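Local coordinates for Glyoxalase/bleomycin resistance protein/dioxygenase (Albidiferax ferrireducens T118, PDB 4QB5) that is of unestablished function but belongs to the vicinal oxygen chelate superfamily and may, like some of its relatives, act as a dioxygenase, at residues Val27-Tyr41 against Arg59-Thr73. Sequence-based numbering, arbitrary orientation.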
loop_
_atom_site.group_PDB
_atom_site.type_symbol
_atom_site.label_atom_id
_atom_site.label_comp_id
_atom_site.label_asym_id
_atom_site.label_seq_id
_atom_site.Cartn_x
_atom_site.Cartn_y
_atom_site.Cartn_z
ATOM N N VAL C 27 -0.552 5.353 1.942
ATOM C CA VAL C 27 0.289 4.189 2.017
ATOM C C VAL C 27 1.659 4.652 2.439
ATOM O O VAL C 27 2.224 5.633 1.846
ATOM C CB VAL C 27 0.389 3.433 0.662
ATOM C CG1 VAL C 27 1.207 2.149 0.804
ATOM C CG2 VAL C 27 -0.964 3.107 0.108
HETATM N N MSE C 28 2.226 3.986 3.454
HETATM C CA MSE C 28 3.595 4.266 3.914
HETATM C C MSE C 28 4.409 3.051 3.617
HETATM O O MSE C 28 3.860 1.891 3.630
HETATM C CB MSE C 28 3.624 4.469 5.418
HETATM C CG MSE C 28 2.524 5.346 5.949
HETATM SE SE MSE C 28 2.846 7.215 5.346
HETATM C CE MSE C 28 4.510 7.449 6.388
ATOM N N VAL C 29 5.670 3.240 3.252
ATOM C CA VAL C 29 6.650 2.148 3.225
ATOM C C VAL C 29 7.829 2.518 4.103
ATOM O O VAL C 29 8.129 3.685 4.304
ATOM C CB VAL C 29 7.161 1.770 1.808
ATOM C CG1 VAL C 29 6.009 1.274 0.935
ATOM C CG2 VAL C 29 7.890 2.934 1.123
ATOM N N GLY C 30 8.521 1.500 4.610
ATOM C CA GLY C 30 9.699 1.752 5.425
ATOM C C GLY C 30 10.958 1.888 4.627
ATOM O O GLY C 30 11.162 1.202 3.640
ATOM N N VAL C 31 11.801 2.841 4.990
ATOM C CA VAL C 31 13.087 2.974 4.298
ATOM C C VAL C 31 14.215 3.077 5.329
ATOM O O VAL C 31 13.983 3.508 6.450
ATOM C CB VAL C 31 13.095 4.239 3.386
ATOM C CG1 VAL C 31 11.966 4.179 2.400
ATOM C CG2 VAL C 31 12.991 5.531 4.189
ATOM N N ASN C 32 15.419 2.663 4.955
ATOM C CA ASN C 32 16.553 2.664 5.865
ATOM C C ASN C 32 17.421 3.900 5.702
ATOM O O ASN C 32 18.195 4.223 6.596
ATOM C CB ASN C 32 17.330 1.334 5.783
ATOM C CG ASN C 32 16.592 0.157 6.550
ATOM O OD1 ASN C 32 16.421 -0.994 6.020
ATOM N ND2 ASN C 32 16.188 0.435 7.801
ATOM N N ASP C 33 17.186 4.653 4.623
ATOM C CA ASP C 33 17.897 5.926 4.395
ATOM C C ASP C 33 16.989 6.925 3.732
ATOM O O ASP C 33 16.740 6.862 2.488
ATOM C CB ASP C 33 19.117 5.671 3.520
ATOM C CG ASP C 33 20.010 6.915 3.412
ATOM O OD1 ASP C 33 19.465 8.060 3.426
ATOM O OD2 ASP C 33 21.222 6.715 3.329
ATOM N N LEU C 34 16.446 7.812 4.558
ATOM C CA LEU C 34 15.439 8.717 4.100
ATOM C C LEU C 34 15.836 9.616 2.909
ATOM O O LEU C 34 15.010 9.892 2.033
ATOM C CB LEU C 34 14.948 9.563 5.229
ATOM C CG LEU C 34 13.863 9.039 6.121
ATOM C CD1 LEU C 34 13.760 9.942 7.344
ATOM C CD2 LEU C 34 12.516 8.942 5.449
ATOM N N GLU C 35 17.095 10.074 2.878
ATOM C CA GLU C 35 17.521 11.025 1.884
ATOM C C GLU C 35 17.755 10.320 0.579
ATOM O O GLU C 35 17.387 10.839 -0.471
ATOM C CB GLU C 35 18.794 11.810 2.372
ATOM C CG GLU C 35 18.499 12.702 3.556
ATOM C CD GLU C 35 17.386 13.713 3.306
ATOM O OE1 GLU C 35 17.253 14.276 2.184
ATOM O OE2 GLU C 35 16.614 13.969 4.230
ATOM N N VAL C 36 18.377 9.151 0.628
ATOM C CA VAL C 36 18.466 8.276 -0.536
ATOM C C VAL C 36 17.051 7.972 -1.116
ATOM O O VAL C 36 16.850 8.081 -2.327
ATOM C CB VAL C 36 19.253 6.988 -0.240
ATOM C CG1 VAL C 36 19.041 5.939 -1.334
ATOM C CG2 VAL C 36 20.766 7.294 -0.126
ATOM N N SER C 37 16.076 7.640 -0.264
ATOM C CA SER C 37 14.738 7.294 -0.757
ATOM C C SER C 37 13.986 8.518 -1.272
ATOM O O SER C 37 13.234 8.399 -2.179
ATOM C CB SER C 37 13.928 6.576 0.357
ATOM O OG SER C 37 14.522 5.290 0.606
ATOM N N LYS C 38 14.144 9.669 -0.628
ATOM C CA LYS C 38 13.574 10.920 -1.088
ATOM C C LYS C 38 14.026 11.229 -2.528
ATOM O O LYS C 38 13.235 11.634 -3.385
ATOM C CB LYS C 38 13.959 12.069 -0.186
ATOM C CG LYS C 38 13.315 13.363 -0.639
ATOM C CD LYS C 38 13.821 14.531 0.145
ATOM C CE LYS C 38 12.940 15.723 -0.094
ATOM N NZ LYS C 38 13.077 16.233 -1.460
ATOM N N LYS C 39 15.289 11.000 -2.799
ATOM C CA LYS C 39 15.814 11.326 -4.103
ATOM C C LYS C 39 15.256 10.351 -5.152
ATOM O O LYS C 39 14.860 10.764 -6.248
ATOM C CB LYS C 39 17.320 11.327 -4.051
ATOM C CG LYS C 39 17.948 11.603 -5.405
ATOM C CD LYS C 39 19.473 11.745 -5.267
ATOM C CE LYS C 39 20.157 11.056 -6.434
ATOM N NZ LYS C 39 19.711 9.627 -6.495
ATOM N N PHE C 40 15.203 9.071 -4.819
ATOM C CA PHE C 40 14.486 8.093 -5.682
ATOM C C PHE C 40 13.018 8.465 -5.962
ATOM O O PHE C 40 12.625 8.566 -7.145
ATOM C CB PHE C 40 14.626 6.698 -5.057
ATOM C CG PHE C 40 13.893 5.635 -5.775
ATOM C CD1 PHE C 40 14.464 4.992 -6.843
ATOM C CD2 PHE C 40 12.646 5.257 -5.386
ATOM C CE1 PHE C 40 13.789 3.971 -7.495
ATOM C CE2 PHE C 40 11.965 4.240 -6.029
ATOM C CZ PHE C 40 12.528 3.594 -7.098
ATOM N N TYR C 41 12.229 8.700 -4.907
ATOM C CA TYR C 41 10.767 8.951 -5.075
ATOM C C TYR C 41 10.466 10.312 -5.727
ATOM O O TYR C 41 9.522 10.411 -6.495
ATOM C CB TYR C 41 9.941 8.697 -3.784
ATOM C CG TYR C 41 9.765 7.236 -3.528
ATOM C CD1 TYR C 41 8.833 6.508 -4.265
ATOM C CD2 TYR C 41 10.515 6.539 -2.544
ATOM C CE1 TYR C 41 8.679 5.165 -4.086
ATOM C CE2 TYR C 41 10.307 5.175 -2.320
ATOM C CZ TYR C 41 9.418 4.496 -3.094
ATOM O OH TYR C 41 9.224 3.126 -2.929
ATOM N N ARG C 59 9.843 11.252 8.200
ATOM C CA ARG C 59 9.092 10.878 7.005
ATOM C C ARG C 59 9.153 11.945 5.939
ATOM O O ARG C 59 9.252 13.161 6.233
ATOM C CB ARG C 59 7.614 10.747 7.303
ATOM C CG ARG C 59 7.247 9.709 8.324
ATOM C CD ARG C 59 6.904 10.250 9.698
ATOM N NE ARG C 59 5.917 11.327 9.779
ATOM C CZ ARG C 59 4.667 11.234 10.230
ATOM N NH1 ARG C 59 4.089 10.068 10.547
ATOM N NH2 ARG C 59 3.949 12.341 10.344
ATOM N N TYR C 60 8.975 11.508 4.697
ATOM C CA TYR C 60 8.620 12.398 3.633
ATOM C C TYR C 60 7.304 11.955 3.027
ATOM O O TYR C 60 7.120 10.744 2.728
ATOM C CB TYR C 60 9.706 12.410 2.555
ATOM C CG TYR C 60 10.947 13.212 2.914
ATOM C CD1 TYR C 60 10.992 14.599 2.744
ATOM C CD2 TYR C 60 12.086 12.576 3.375
ATOM C CE1 TYR C 60 12.145 15.322 3.071
ATOM C CE2 TYR C 60 13.215 13.286 3.718
ATOM C CZ TYR C 60 13.243 14.655 3.560
ATOM O OH TYR C 60 14.421 15.271 3.887
ATOM N N PHE C 61 6.452 12.941 2.761
ATOM C CA PHE C 61 5.104 12.743 2.229
ATOM C C PHE C 61 4.976 13.305 0.843
ATOM O O PHE C 61 5.535 14.390 0.527
ATOM C CB PHE C 61 4.065 13.435 3.120
ATOM C CG PHE C 61 3.805 12.701 4.389
ATOM C CD1 PHE C 61 3.030 11.562 4.377
ATOM C CD2 PHE C 61 4.342 13.126 5.573
ATOM C CE1 PHE C 61 2.780 10.867 5.544
ATOM C CE2 PHE C 61 4.109 12.419 6.758
ATOM C CZ PHE C 61 3.331 11.307 6.748
ATOM N N TYR C 62 4.240 12.561 0.026
ATOM C CA TYR C 62 3.994 12.869 -1.383
ATOM C C TYR C 62 2.476 12.903 -1.543
ATOM O O TYR C 62 1.796 11.858 -1.629
ATOM C CB TYR C 62 4.576 11.742 -2.276
ATOM C CG TYR C 62 6.071 11.695 -2.231
ATOM C CD1 TYR C 62 6.735 11.084 -1.196
ATOM C CD2 TYR C 62 6.841 12.300 -3.238
ATOM C CE1 TYR C 62 8.114 11.043 -1.152
ATOM C CE2 TYR C 62 8.204 12.287 -3.179
ATOM C CZ TYR C 62 8.843 11.686 -2.130
ATOM O OH TYR C 62 10.216 11.680 -2.160
ATOM N N ARG C 63 1.938 14.095 -1.490
ATOM C CA ARG C 63 0.507 14.293 -1.412
ATOM C C ARG C 63 -0.059 14.592 -2.788
ATOM O O ARG C 63 0.599 15.205 -3.622
ATOM C CB ARG C 63 0.207 15.425 -0.433
ATOM C CG ARG C 63 0.709 15.161 0.988
ATOM C CD ARG C 63 0.187 16.178 2.029
ATOM N NE ARG C 63 0.637 15.900 3.415
ATOM C CZ ARG C 63 1.778 16.325 3.972
ATOM N NH1 ARG C 63 2.643 17.077 3.294
ATOM N NH2 ARG C 63 2.068 15.990 5.235
ATOM N N SER C 64 -1.269 14.123 -3.033
ATOM C CA SER C 64 -2.069 14.561 -4.189
ATOM C C SER C 64 -3.484 14.818 -3.703
ATOM O O SER C 64 -3.796 14.600 -2.550
ATOM C CB SER C 64 -2.141 13.498 -5.307
ATOM O OG SER C 64 -2.971 12.391 -4.908
ATOM N N PRO C 65 -4.354 15.281 -4.609
ATOM C CA PRO C 65 -5.740 15.418 -4.224
ATOM C C PRO C 65 -6.468 14.101 -3.933
ATOM O O PRO C 65 -7.498 14.130 -3.278
ATOM C CB PRO C 65 -6.355 16.144 -5.422
ATOM C CG PRO C 65 -5.234 16.983 -5.933
ATOM C CD PRO C 65 -4.018 16.125 -5.775
ATOM N N ALA C 66 -5.971 12.953 -4.376
ATOM C CA ALA C 66 -6.633 11.706 -3.941
ATOM C C ALA C 66 -5.665 10.599 -3.534
ATOM O O ALA C 66 -5.449 9.645 -4.288
ATOM C CB ALA C 66 -7.684 11.223 -4.960
ATOM N N GLY C 67 -5.179 10.708 -2.279
ATOM C CA GLY C 67 -4.119 9.863 -1.739
ATOM C C GLY C 67 -2.779 10.529 -1.429
ATOM O O GLY C 67 -2.323 11.514 -2.056
ATOM N N THR C 68 -2.164 9.979 -0.391
ATOM C CA THR C 68 -0.847 10.372 0.062
ATOM C C THR C 68 0.029 9.140 0.139
ATOM O O THR C 68 -0.395 8.065 0.620
ATOM C CB THR C 68 -0.999 11.047 1.407
ATOM O OG1 THR C 68 -1.810 12.199 1.207
ATOM C CG2 THR C 68 0.321 11.474 1.970
ATOM N N PHE C 69 1.247 9.275 -0.354
ATOM C CA PHE C 69 2.270 8.252 -0.186
ATOM C C PHE C 69 3.314 8.765 0.738
ATOM O O PHE C 69 3.692 9.949 0.644
ATOM C CB PHE C 69 2.933 7.922 -1.533
ATOM C CG PHE C 69 4.120 7.033 -1.409
ATOM C CD1 PHE C 69 3.994 5.687 -1.053
ATOM C CD2 PHE C 69 5.386 7.506 -1.752
ATOM C CE1 PHE C 69 5.097 4.868 -0.925
ATOM C CE2 PHE C 69 6.504 6.677 -1.622
ATOM C CZ PHE C 69 6.347 5.345 -1.273
ATOM N N GLY C 70 3.843 7.888 1.592
ATOM C CA GLY C 70 4.934 8.302 2.479
ATOM C C GLY C 70 6.047 7.297 2.632
ATOM O O GLY C 70 5.846 6.076 2.526
ATOM N N ILE C 71 7.251 7.803 2.837
ATOM C CA ILE C 71 8.399 6.967 3.175
ATOM C C ILE C 71 8.760 7.302 4.610
ATOM O O ILE C 71 8.658 8.493 5.049
ATOM C CB ILE C 71 9.599 7.152 2.239
ATOM C CG1 ILE C 71 10.016 8.640 2.139
ATOM C CG2 ILE C 71 9.249 6.561 0.885
ATOM C CD1 ILE C 71 11.256 8.847 1.325
ATOM N N THR C 72 9.102 6.269 5.378
ATOM C CA THR C 72 9.298 6.478 6.820
ATOM C C THR C 72 10.415 5.623 7.364
ATOM O O THR C 72 10.660 4.497 6.917
ATOM C CB THR C 72 7.980 6.232 7.650
ATOM O OG1 THR C 72 8.157 6.702 9.001
ATOM C CG2 THR C 72 7.599 4.727 7.721
ATOM N N THR C 73 11.105 6.180 8.351
ATOM C CA THR C 73 11.911 5.415 9.289
ATOM C C THR C 73 10.907 4.652 10.182
ATOM O O THR C 73 9.958 5.253 10.678
ATOM C CB THR C 73 12.745 6.382 10.195
ATOM O OG1 THR C 73 13.706 7.008 9.356
ATOM C CG2 THR C 73 13.529 5.577 11.266
HETATM O O HOH W 1 15.079 5.561 7.803
#
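F69 turns the CE2-CZ edge of its ring onto one face of Y41, an edge-to-face pair with centroids 4.8 Å apart and planes at 53°; F40 covers the opposite face. With CG anti to the backbone N (chi1 172°), the F69 ring reaches the helix and also meets V29 CG2 through CZ. Beside it, I71 splits its branches: CG2 lies 3.6 Å from Y41 CE2, while CD1 reaches S37 CB at 3.6 Å. Farther out, the extended K38 chain lies across Y60, its CD 3.6 Å from the ring centroid and 18° off the normal, before NZ turns to D42. The Y60 hydroxyl donates to the syn lone pair of E35 OE2 (2.6 Å), which lies in the ring plane at its edge; the carboxylate plane stands nearly perpendicular to the ring. On the other side of the sheet, M28, a selenomethionine bent at two torsions, folds over G70 and sets SE 3.7 Å from F61 CE1, an oblique Met-aromatic contact. Parallel ladder bonds join strands 24-30 and 67-72. With helix 34-46, strand 54-55 and hairpin 59-72, strand 24-30 forms one βαβββ module: the helix covers one sheet face, and the second subunit continues the sheet antiparallel beyond V27 and M28.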